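Local coordinates for protein glucosidase 2 subunit beta (PDB 4XQM) that retains the catalytic alpha subunit of glucosidase II in the endoplasmic reticulum and, through this MRH domain, binds mannose and recognises N-glycans with five to nine mannoses, at residues K19-F27 against F36-Y46; V62-V73 against I85-C93. All blocks are in the same frame, centred on the assembly; numbering follows the deposited sequence.

Interaction 1 (K19-F27 against F36-Y46); sequences KVVFYENVF and FASQEGNVLKY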
loop_
_atom_site.group_PDB
_atom_site.type_symbol
_atom_site.label_atom_id
_atom_site.label_comp_id
_atom_site.label_asym_id
_atom_site.label_seq_id
_atom_site.Cartn_x
_atom_site.Cartn_y
_atom_site.Cartn_z
ATOM N N LYS A 19 -1.011 4.848 -4.992
ATOM C CA LYS A 19 -1.451 3.751 -5.831
ATOM C C LYS A 19 -0.991 2.453 -5.209
ATOM O O LYS A 19 0.216 2.228 -5.040
ATOM C CB LYS A 19 -0.870 3.902 -7.231
ATOM C CG LYS A 19 -1.191 2.781 -8.188
ATOM C CD LYS A 19 -0.569 3.112 -9.547
ATOM C CE LYS A 19 -0.821 4.581 -9.928
ATOM N NZ LYS A 19 -0.059 5.016 -11.141
ATOM N N VAL A 20 -1.955 1.617 -4.828
ATOM C CA VAL A 20 -1.657 0.296 -4.294
ATOM C C VAL A 20 -2.031 -0.735 -5.341
ATOM O O VAL A 20 -3.168 -0.751 -5.819
ATOM C CB VAL A 20 -2.458 -0.011 -3.006
ATOM C CG1 VAL A 20 -2.212 -1.453 -2.548
ATOM C CG2 VAL A 20 -2.080 0.979 -1.895
ATOM N N VAL A 21 -1.063 -1.567 -5.713
ATOM C CA VAL A 21 -1.333 -2.698 -6.590
ATOM C C VAL A 21 -1.091 -3.988 -5.804
ATOM O O VAL A 21 0.040 -4.281 -5.393
ATOM C CB VAL A 21 -0.459 -2.662 -7.842
ATOM C CG1 VAL A 21 -0.917 -3.746 -8.805
ATOM C CG2 VAL A 21 -0.573 -1.317 -8.511
ATOM N N PHE A 22 -2.152 -4.760 -5.582
ATOM C CA PHE A 22 -2.029 -5.957 -4.739
ATOM C C PHE A 22 -0.969 -6.925 -5.277
ATOM O O PHE A 22 -0.968 -7.260 -6.465
ATOM C CB PHE A 22 -3.377 -6.676 -4.583
ATOM C CG PHE A 22 -4.407 -5.907 -3.782
ATOM C CD1 PHE A 22 -4.030 -5.032 -2.765
ATOM C CD2 PHE A 22 -5.765 -6.084 -4.042
ATOM C CE1 PHE A 22 -5.004 -4.336 -2.022
ATOM C CE2 PHE A 22 -6.731 -5.397 -3.316
ATOM C CZ PHE A 22 -6.357 -4.526 -2.310
ATOM N N TYR A 23 -0.054 -7.334 -4.393
ATOM C CA TYR A 23 0.983 -8.324 -4.696
ATOM C C TYR A 23 2.002 -7.853 -5.728
ATOM O O TYR A 23 2.778 -8.654 -6.257
ATOM C CB TYR A 23 0.362 -9.658 -5.132
ATOM C CG TYR A 23 -0.481 -10.318 -4.067
ATOM C CD1 TYR A 23 -0.085 -10.317 -2.734
ATOM C CD2 TYR A 23 -1.686 -10.923 -4.387
ATOM C CE1 TYR A 23 -0.867 -10.928 -1.753
ATOM C CE2 TYR A 23 -2.460 -11.534 -3.427
ATOM C CZ TYR A 23 -2.059 -11.536 -2.117
ATOM O OH TYR A 23 -2.851 -12.141 -1.167
ATOM N N GLU A 24 2.020 -6.552 -5.993
ATOM C CA GLU A 24 3.023 -5.986 -6.883
ATOM C C GLU A 24 3.773 -4.848 -6.185
ATOM O O GLU A 24 4.841 -5.072 -5.604
ATOM C CB GLU A 24 2.392 -5.580 -8.229
ATOM C CG GLU A 24 1.915 -6.833 -8.990
ATOM C CD GLU A 24 1.311 -6.561 -10.357
ATOM O OE1 GLU A 24 1.264 -5.386 -10.797
ATOM O OE2 GLU A 24 0.876 -7.545 -11.012
ATOM N N ASN A 25 3.223 -3.644 -6.216
ATOM C CA ASN A 25 3.930 -2.512 -5.618
ATOM C C ASN A 25 3.008 -1.409 -5.125
ATOM O O ASN A 25 1.812 -1.405 -5.426
ATOM C CB ASN A 25 4.954 -1.945 -6.608
ATOM C CG ASN A 25 4.458 -1.985 -8.031
ATOM O OD1 ASN A 25 3.274 -1.764 -8.296
ATOM N ND2 ASN A 25 5.358 -2.285 -8.964
ATOM N N VAL A 26 3.580 -0.483 -4.355
ATOM C CA VAL A 26 2.870 0.707 -3.900
ATOM C C VAL A 26 3.659 1.936 -4.312
ATOM O O VAL A 26 4.884 1.954 -4.163
ATOM C CB VAL A 26 2.723 0.719 -2.370
ATOM C CG1 VAL A 26 2.015 1.980 -1.921
ATOM C CG2 VAL A 26 1.951 -0.519 -1.908
ATOM N N PHE A 27 2.963 2.951 -4.826
ATOM C CA PHE A 27 3.596 4.221 -5.212
ATOM C C PHE A 27 2.960 5.444 -4.557
ATOM O O PHE A 27 1.768 5.441 -4.190
ATOM C CB PHE A 27 3.548 4.436 -6.727
ATOM C CG PHE A 27 4.368 3.456 -7.509
ATOM C CD1 PHE A 27 3.813 2.253 -7.915
ATOM C CD2 PHE A 27 5.672 3.756 -7.869
ATOM C CE1 PHE A 27 4.557 1.341 -8.646
ATOM C CE2 PHE A 27 6.426 2.843 -8.601
ATOM C CZ PHE A 27 5.864 1.639 -8.984
ATOM N N PHE A 36 5.961 -5.866 -3.122
ATOM C CA PHE A 36 5.334 -6.832 -2.239
ATOM C C PHE A 36 6.321 -7.882 -1.745
ATOM O O PHE A 36 6.976 -8.551 -2.553
ATOM C CB PHE A 36 4.160 -7.544 -2.922
ATOM C CG PHE A 36 3.559 -8.634 -2.071
ATOM C CD1 PHE A 36 2.754 -8.315 -0.981
ATOM C CD2 PHE A 36 3.821 -9.977 -2.327
ATOM C CE1 PHE A 36 2.207 -9.307 -0.180
ATOM C CE2 PHE A 36 3.273 -10.970 -1.527
ATOM C CZ PHE A 36 2.467 -10.634 -0.448
ATOM N N ALA A 37 6.388 -8.051 -0.426
ATOM C CA ALA A 37 7.356 -8.951 0.194
ATOM C C ALA A 37 6.718 -10.150 0.892
ATOM O O ALA A 37 7.156 -11.289 0.703
ATOM C CB ALA A 37 8.236 -8.175 1.173
ATOM N N SER A 38 5.703 -9.897 1.719
ATOM C CA SER A 38 5.076 -10.957 2.505
ATOM C C SER A 38 3.670 -10.574 2.955
ATOM O O SER A 38 3.282 -9.398 2.903
ATOM C CB SER A 38 5.926 -11.272 3.737
ATOM O OG SER A 38 6.008 -10.132 4.582
ATOM N N GLN A 39 2.911 -11.568 3.404
ATOM C CA GLN A 39 1.579 -11.305 3.942
ATOM C C GLN A 39 1.334 -12.147 5.178
ATOM O O GLN A 39 1.661 -13.339 5.206
ATOM C CB GLN A 39 0.491 -11.572 2.899
ATOM C CG GLN A 39 -0.920 -11.300 3.418
ATOM C CD GLN A 39 -1.976 -11.517 2.360
ATOM O OE1 GLN A 39 -1.654 -11.787 1.203
ATOM N NE2 GLN A 39 -3.244 -11.391 2.746
ATOM N N GLU A 40 0.787 -11.511 6.209
ATOM C CA GLU A 40 0.360 -12.208 7.411
ATOM C C GLU A 40 -1.064 -11.753 7.691
ATOM O O GLU A 40 -1.301 -10.566 7.957
ATOM C CB GLU A 40 1.272 -11.871 8.598
ATOM C CG GLU A 40 0.873 -12.581 9.888
ATOM C CD GLU A 40 1.157 -11.756 11.140
ATOM O OE1 GLU A 40 2.195 -11.053 11.184
ATOM O OE2 GLU A 40 0.333 -11.811 12.083
ATOM N N GLY A 41 -2.014 -12.681 7.619
ATOM C CA GLY A 41 -3.411 -12.309 7.764
ATOM C C GLY A 41 -3.842 -11.298 6.707
ATOM O O GLY A 41 -3.617 -11.508 5.505
ATOM N N ASN A 42 -4.456 -10.201 7.154
ATOM C CA ASN A 42 -4.908 -9.137 6.253
ATOM C C ASN A 42 -3.812 -8.129 5.961
ATOM O O ASN A 42 -4.060 -7.106 5.320
ATOM C CB ASN A 42 -6.069 -8.372 6.890
ATOM C CG ASN A 42 -7.259 -9.251 7.146
ATOM O OD1 ASN A 42 -7.491 -10.214 6.413
ATOM N ND2 ASN A 42 -8.024 -8.935 8.190
ATOM N N VAL A 43 -2.605 -8.404 6.436
ATOM C CA VAL A 43 -1.549 -7.403 6.378
ATOM C C VAL A 43 -0.509 -7.718 5.304
ATOM O O VAL A 43 0.196 -8.733 5.379
ATOM C CB VAL A 43 -0.889 -7.255 7.755
ATOM C CG1 VAL A 43 0.249 -6.256 7.688
ATOM C CG2 VAL A 43 -1.934 -6.834 8.784
ATOM N N LEU A 44 -0.413 -6.838 4.309
ATOM C CA LEU A 44 0.537 -7.010 3.207
ATOM C C LEU A 44 1.731 -6.081 3.411
ATOM O O LEU A 44 1.562 -4.851 3.490
ATOM C CB LEU A 44 -0.124 -6.698 1.864
ATOM C CG LEU A 44 -1.093 -7.717 1.250
ATOM C CD1 LEU A 44 -2.406 -7.835 2.032
ATOM C CD2 LEU A 44 -1.352 -7.373 -0.221
ATOM N N LYS A 45 2.934 -6.651 3.483
ATOM C CA LYS A 45 4.133 -5.842 3.652
ATOM C C LYS A 45 4.801 -5.586 2.315
ATOM O O LYS A 45 5.125 -6.528 1.579
ATOM C CB LYS A 45 5.123 -6.511 4.616
ATOM C CG LYS A 45 4.591 -6.629 6.036
ATOM C CD LYS A 45 5.642 -7.224 6.975
ATOM C CE LYS A 45 5.140 -7.261 8.410
ATOM N NZ LYS A 45 6.278 -7.367 9.364
ATOM N N TYR A 46 5.017 -4.308 2.016
ATOM C CA TYR A 46 5.746 -3.893 0.826
ATOM C C TYR A 46 7.072 -3.284 1.291
ATOM O O TYR A 46 7.093 -2.465 2.211
ATOM C CB TYR A 46 4.938 -2.852 0.034
ATOM C CG TYR A 46 3.712 -3.391 -0.669
ATOM C CD1 TYR A 46 2.533 -3.660 0.034
ATOM C CD2 TYR A 46 3.723 -3.617 -2.040
ATOM C CE1 TYR A 46 1.404 -4.155 -0.622
ATOM C CE2 TYR A 46 2.603 -4.102 -2.702
ATOM C CZ TYR A 46 1.452 -4.367 -1.990
ATOM O OH TYR A 46 0.352 -4.852 -2.666
#
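Tyr23 presents the CD1 edge of its ring to a face of Phe36 in a T-shaped pair, planes at 74°. Tyr23 CD1 stands 3.4 Å above the centre of the Phe36 ring. The opposite face of Phe36 looks onto the backbone of Ser38, and CB of Gln39 lies at its edge. Although CB of Tyr23 points away from the 36-46 segment, its ring swings back, CG lying anti to the carbonyl carbon (chi1 -63°). Tyr23 OH donates to Gln39 OE1 at 2.7 Å, in the amide plane on a lone pair. Gln39 reaches it with a fully extended chain, and its NE2 is held by Gly41 O. Leu44 CD2 packs against Tyr23 CE1 at 3.9 Å.

The third ring, that of Tyr46, takes Val26 CG2 over the centre of one face, a CH-pi contact 3.5 Å from the centroid, while Phe36 CD1 lies farther off over the other. Tyr46 OH donates to Val21 O (2.8 Å) from above the carbonyl plane; Glu24 N binds the same oxygen from the opposite face, so this carbonyl is gripped twice. Phe36 N bonds to Glu24 O at 2.8 Å. Val21-Glu24 is a type II turn whose Glu24 and Asn25 oppose Val21 as a classic beta bulge, an irregular hairpin end packed onto the next hairpin of the MRH beta-sheet.

Interaction 2 (V62-V73 against I85-C93); sequences VTVECGVENEIV and IKMKSPAAC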
loop_
_atom_site.group_PDB
_atom_site.type_symbol
_atom_site.label_atom_id
_atom_site.label_comp_id
_atom_site.label_asym_id
_atom_site.label_seq_id
_atom_site.Cartn_x
_atom_site.Cartn_y
_atom_site.Cartn_z
ATOM N N VAL A 62 0.335 -2.522 4.423
ATOM C CA VAL A 62 -1.007 -2.295 3.894
ATOM C C VAL A 62 -1.983 -3.287 4.500
ATOM O O VAL A 62 -1.886 -4.493 4.242
ATOM C CB VAL A 62 -1.034 -2.423 2.343
ATOM C CG1 VAL A 62 -2.427 -2.118 1.794
ATOM C CG2 VAL A 62 0.017 -1.509 1.697
ATOM N N THR A 63 -2.924 -2.778 5.295
ATOM C CA THR A 63 -3.944 -3.623 5.907
ATOM C C THR A 63 -5.212 -3.586 5.058
ATOM O O THR A 63 -5.799 -2.522 4.856
ATOM C CB THR A 63 -4.252 -3.193 7.356
ATOM O OG1 THR A 63 -3.056 -3.268 8.150
ATOM C CG2 THR A 63 -5.314 -4.107 7.974
ATOM N N VAL A 64 -5.617 -4.744 4.539
ATOM C CA VAL A 64 -6.754 -4.821 3.621
ATOM C C VAL A 64 -7.910 -5.566 4.277
ATOM O O VAL A 64 -7.800 -6.763 4.598
ATOM C CB VAL A 64 -6.376 -5.557 2.318
ATOM C CG1 VAL A 64 -7.532 -5.500 1.327
ATOM C CG2 VAL A 64 -5.122 -4.964 1.704
ATOM N N GLU A 65 -9.025 -4.873 4.464
ATOM C CA GLU A 65 -10.178 -5.483 5.121
ATOM C C GLU A 65 -11.371 -5.556 4.180
ATOM O O GLU A 65 -11.446 -4.819 3.200
ATOM C CB GLU A 65 -10.497 -4.738 6.415
ATOM C CG GLU A 65 -9.328 -4.854 7.398
ATOM C CD GLU A 65 -9.465 -3.984 8.626
ATOM O OE1 GLU A 65 -10.225 -2.989 8.591
ATOM O OE2 GLU A 65 -8.793 -4.306 9.630
ATOM N N CYS A 66 -12.279 -6.482 4.465
ATOM C CA CYS A 66 -13.426 -6.738 3.599
ATOM C C CYS A 66 -14.318 -5.510 3.442
ATOM O O CYS A 66 -14.693 -4.874 4.431
ATOM C CB CYS A 66 -14.258 -7.904 4.145
ATOM S SG CYS A 66 -15.818 -8.214 3.253
ATOM N N GLY A 67 -14.655 -5.199 2.189
ATOM C CA GLY A 67 -15.630 -4.173 1.877
ATOM C C GLY A 67 -16.139 -4.370 0.467
ATOM O O GLY A 67 -15.595 -5.175 -0.291
ATOM N N VAL A 68 -17.158 -3.608 0.093
ATOM C CA VAL A 68 -17.815 -3.823 -1.197
ATOM C C VAL A 68 -17.049 -3.236 -2.386
ATOM O O VAL A 68 -17.215 -3.689 -3.515
ATOM C CB VAL A 68 -19.273 -3.304 -1.179
ATOM C CG1 VAL A 68 -20.094 -4.111 -0.189
ATOM C CG2 VAL A 68 -19.312 -1.831 -0.807
ATOM N N GLU A 69 -16.208 -2.239 -2.133
ATOM C CA GLU A 69 -15.470 -1.555 -3.191
ATOM C C GLU A 69 -14.028 -1.314 -2.748
ATOM O O GLU A 69 -13.769 -1.133 -1.550
ATOM C CB GLU A 69 -16.151 -0.218 -3.505
ATOM C CG GLU A 69 -15.391 0.685 -4.468
ATOM C CD GLU A 69 -16.300 1.671 -5.194
ATOM O OE1 GLU A 69 -17.347 2.062 -4.624
ATOM O OE2 GLU A 69 -15.963 2.049 -6.341
ATOM N N ASN A 70 -13.097 -1.328 -3.697
ATOM C CA ASN A 70 -11.704 -0.961 -3.411
ATOM C C ASN A 70 -11.580 0.497 -2.971
ATOM O O ASN A 70 -12.070 1.402 -3.650
ATOM C CB ASN A 70 -10.827 -1.161 -4.648
ATOM C CG ASN A 70 -10.640 -2.609 -5.005
ATOM O OD1 ASN A 70 -10.764 -3.497 -4.155
ATOM N ND2 ASN A 70 -10.309 -2.863 -6.268
ATOM N N GLU A 71 -10.911 0.716 -1.844
ATOM C CA GLU A 71 -10.782 2.049 -1.271
ATOM C C GLU A 71 -9.513 2.147 -0.422
ATOM O O GLU A 71 -9.214 1.243 0.363
ATOM C CB GLU A 71 -12.010 2.342 -0.399
ATOM C CG GLU A 71 -11.890 3.581 0.482
ATOM C CD GLU A 71 -13.068 3.737 1.446
ATOM O OE1 GLU A 71 -13.110 4.761 2.165
ATOM O OE2 GLU A 71 -13.943 2.840 1.489
ATOM N N ILE A 72 -8.756 3.232 -0.599
ATOM C CA ILE A 72 -7.694 3.554 0.346
ATOM C C ILE A 72 -8.342 4.409 1.434
ATOM O O ILE A 72 -8.782 5.530 1.172
ATOM C CB ILE A 72 -6.526 4.299 -0.337
ATOM C CG1 ILE A 72 -5.784 3.352 -1.293
ATOM C CG2 ILE A 72 -5.552 4.882 0.692
ATOM C CD1 ILE A 72 -4.723 4.058 -2.159
ATOM N N VAL A 73 -8.443 3.843 2.634
ATOM C CA VAL A 73 -9.138 4.480 3.757
ATOM C C VAL A 73 -8.268 5.564 4.368
ATOM O O VAL A 73 -8.745 6.663 4.631
ATOM C CB VAL A 73 -9.542 3.432 4.821
ATOM C CG1 VAL A 73 -10.093 4.105 6.075
ATOM C CG2 VAL A 73 -10.586 2.493 4.227
ATOM N N ILE A 85 -0.923 1.968 5.503
ATOM C CA ILE A 85 -2.051 2.209 4.607
ATOM C C ILE A 85 -3.178 1.260 4.947
ATOM O O ILE A 85 -2.987 0.035 4.941
ATOM C CB ILE A 85 -1.645 2.009 3.135
ATOM C CG1 ILE A 85 -0.419 2.865 2.804
ATOM C CG2 ILE A 85 -2.804 2.372 2.211
ATOM C CD1 ILE A 85 0.079 2.727 1.371
ATOM N N LYS A 86 -4.344 1.820 5.255
ATOM C CA LYS A 86 -5.537 1.015 5.515
ATOM C C LYS A 86 -6.448 1.019 4.286
ATOM O O LYS A 86 -6.657 2.069 3.665
ATOM C CB LYS A 86 -6.282 1.547 6.741
ATOM C CG LYS A 86 -7.459 0.673 7.178
ATOM C CD LYS A 86 -7.975 1.104 8.550
ATOM C CE LYS A 86 -9.324 0.462 8.846
ATOM N NZ LYS A 86 -9.973 1.049 10.059
ATOM N N MET A 87 -6.973 -0.154 3.933
ATOM C CA MET A 87 -7.825 -0.293 2.757
ATOM C C MET A 87 -9.051 -1.149 3.014
ATOM O O MET A 87 -9.061 -1.964 3.923
ATOM C CB MET A 87 -7.047 -0.953 1.611
ATOM C CG MET A 87 -5.803 -0.225 1.177
ATOM S SD MET A 87 -5.088 -0.995 -0.291
ATOM C CE MET A 87 -6.414 -0.793 -1.482
ATOM N N LYS A 88 -10.072 -0.963 2.185
ATOM C CA LYS A 88 -11.151 -1.936 2.042
ATOM C C LYS A 88 -11.118 -2.486 0.626
ATOM O O LYS A 88 -10.695 -1.783 -0.310
ATOM C CB LYS A 88 -12.508 -1.297 2.363
ATOM C CG LYS A 88 -12.694 -1.109 3.868
ATOM C CD LYS A 88 -13.350 0.205 4.250
ATOM C CE LYS A 88 -14.815 0.244 3.905
ATOM N NZ LYS A 88 -15.600 1.058 4.907
ATOM N N SER A 89 -11.541 -3.740 0.462
ATOM C CA SER A 89 -11.537 -4.379 -0.855
ATOM C C SER A 89 -12.323 -5.673 -0.814
ATOM O O SER A 89 -12.239 -6.415 0.172
ATOM C CB SER A 89 -10.112 -4.707 -1.314
ATOM O OG SER A 89 -10.153 -5.448 -2.526
ATOM N N PRO A 90 -13.084 -5.955 -1.882
ATOM C CA PRO A 90 -13.739 -7.264 -1.989
ATOM C C PRO A 90 -12.723 -8.406 -1.976
ATOM O O PRO A 90 -13.093 -9.525 -1.630
ATOM C CB PRO A 90 -14.444 -7.201 -3.350
ATOM C CG PRO A 90 -14.636 -5.750 -3.615
ATOM C CD PRO A 90 -13.443 -5.059 -2.996
ATOM N N ALA A 91 -11.463 -8.130 -2.317
ATOM C CA ALA A 91 -10.416 -9.157 -2.270
ATOM C C ALA A 91 -10.287 -9.772 -0.876
ATOM O O ALA A 91 -9.867 -10.930 -0.732
ATOM C CB ALA A 91 -9.088 -8.583 -2.689
ATOM N N ALA A 92 -10.651 -8.994 0.141
ATOM C CA ALA A 92 -10.480 -9.407 1.530
ATOM C C ALA A 92 -11.754 -10.034 2.087
ATOM O O ALA A 92 -11.828 -10.367 3.271
ATOM C CB ALA A 92 -10.048 -8.224 2.390
ATOM N N CYS A 93 -12.749 -10.209 1.226
ATOM C CA CYS A 93 -14.025 -10.778 1.668
ATOM C C CYS A 93 -14.041 -12.283 1.453
ATOM O O CYS A 93 -13.207 -12.825 0.718
ATOM C CB CYS A 93 -15.187 -10.111 0.929
ATOM S SG CYS A 93 -15.335 -8.337 1.273
HETATM O O HOH W 1 -10.257 -1.413 6.439
#
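Met87 lies between two strands of the 62-73 segment and bonds to one of them through both its amide and its carbonyl: its N donates to Thr63 O at 2.8 Å, and its O accepts from Glu65 N at 3.0 Å. Thr63 N to Ile85 O and Ser89 N to Glu65 O continue this parallel ladder. Along the other edge, Glu71 and Lys88 form an antiparallel hydrogen-bonded pair, and Val73 N reaches Lys86 O at 2.7 Å.

The Met87 side chain lies on the buried face with Val62, Val64, Ile72 and Ile85. Met87 SD meets Val62 CG1 at 3.6 Å, and a bend at chi3 (62°) turns CE toward Ile72 CG1. On the other face, a water donates to both Glu65 OE1 and Met87 O. Lys86 and Lys88 run near Glu65 and Glu71 there, their charged ends just beyond salt-bridge distance.

Beyond the ladder, Ser89 OG donates to Asn70 OD1 (2.6 Å) nearly in line with the carbonyl bond. Ser89 OG in turn accepts from Ala91 N, an ST turn, tying the 3-10 segment 90-92 to the loop before strand 71-77. Ala92 CB packs on the Val64-Glu65 backbone, and the Cys66-Cys93 disulfide (SG to SG 2.0 Å, chi3 97°) fastens the C-terminal end to strand 59-66.

Strand 82-89 thus runs between 59-66 and its hairpin partner, the outermost strand 71-77, with psi-loop connectivity. Strand 43-48 flanks 59-66 on its other side, while Val20 of strand 16-21 and Thr9 of strand 8-13 pack on Met87.

From the N terminus, strand 16-21 turns into 25-28, and interaction 1 closes the eight-residue connection 28-35, where strand 25-28 turns back into 31-40, joining two successive hairpins. Interaction 2 opens only after this and closes the eleven residues 74-84, which hold the hairpin turn between 71-77 and 82-89, so the two contacts follow in series and neither encloses nor crosses the other. Their centres lie 12 Å apart, and the neighbouring strands 43-48 and 59-66 join them directly, with probable hydrogen bonds from Leu44 N to Val62 O and from Val64 N to Asn42 O. Across the core, Phe22 packs on Ser89, linking the turn after strand 16-21 to the last strand of the MRH domain.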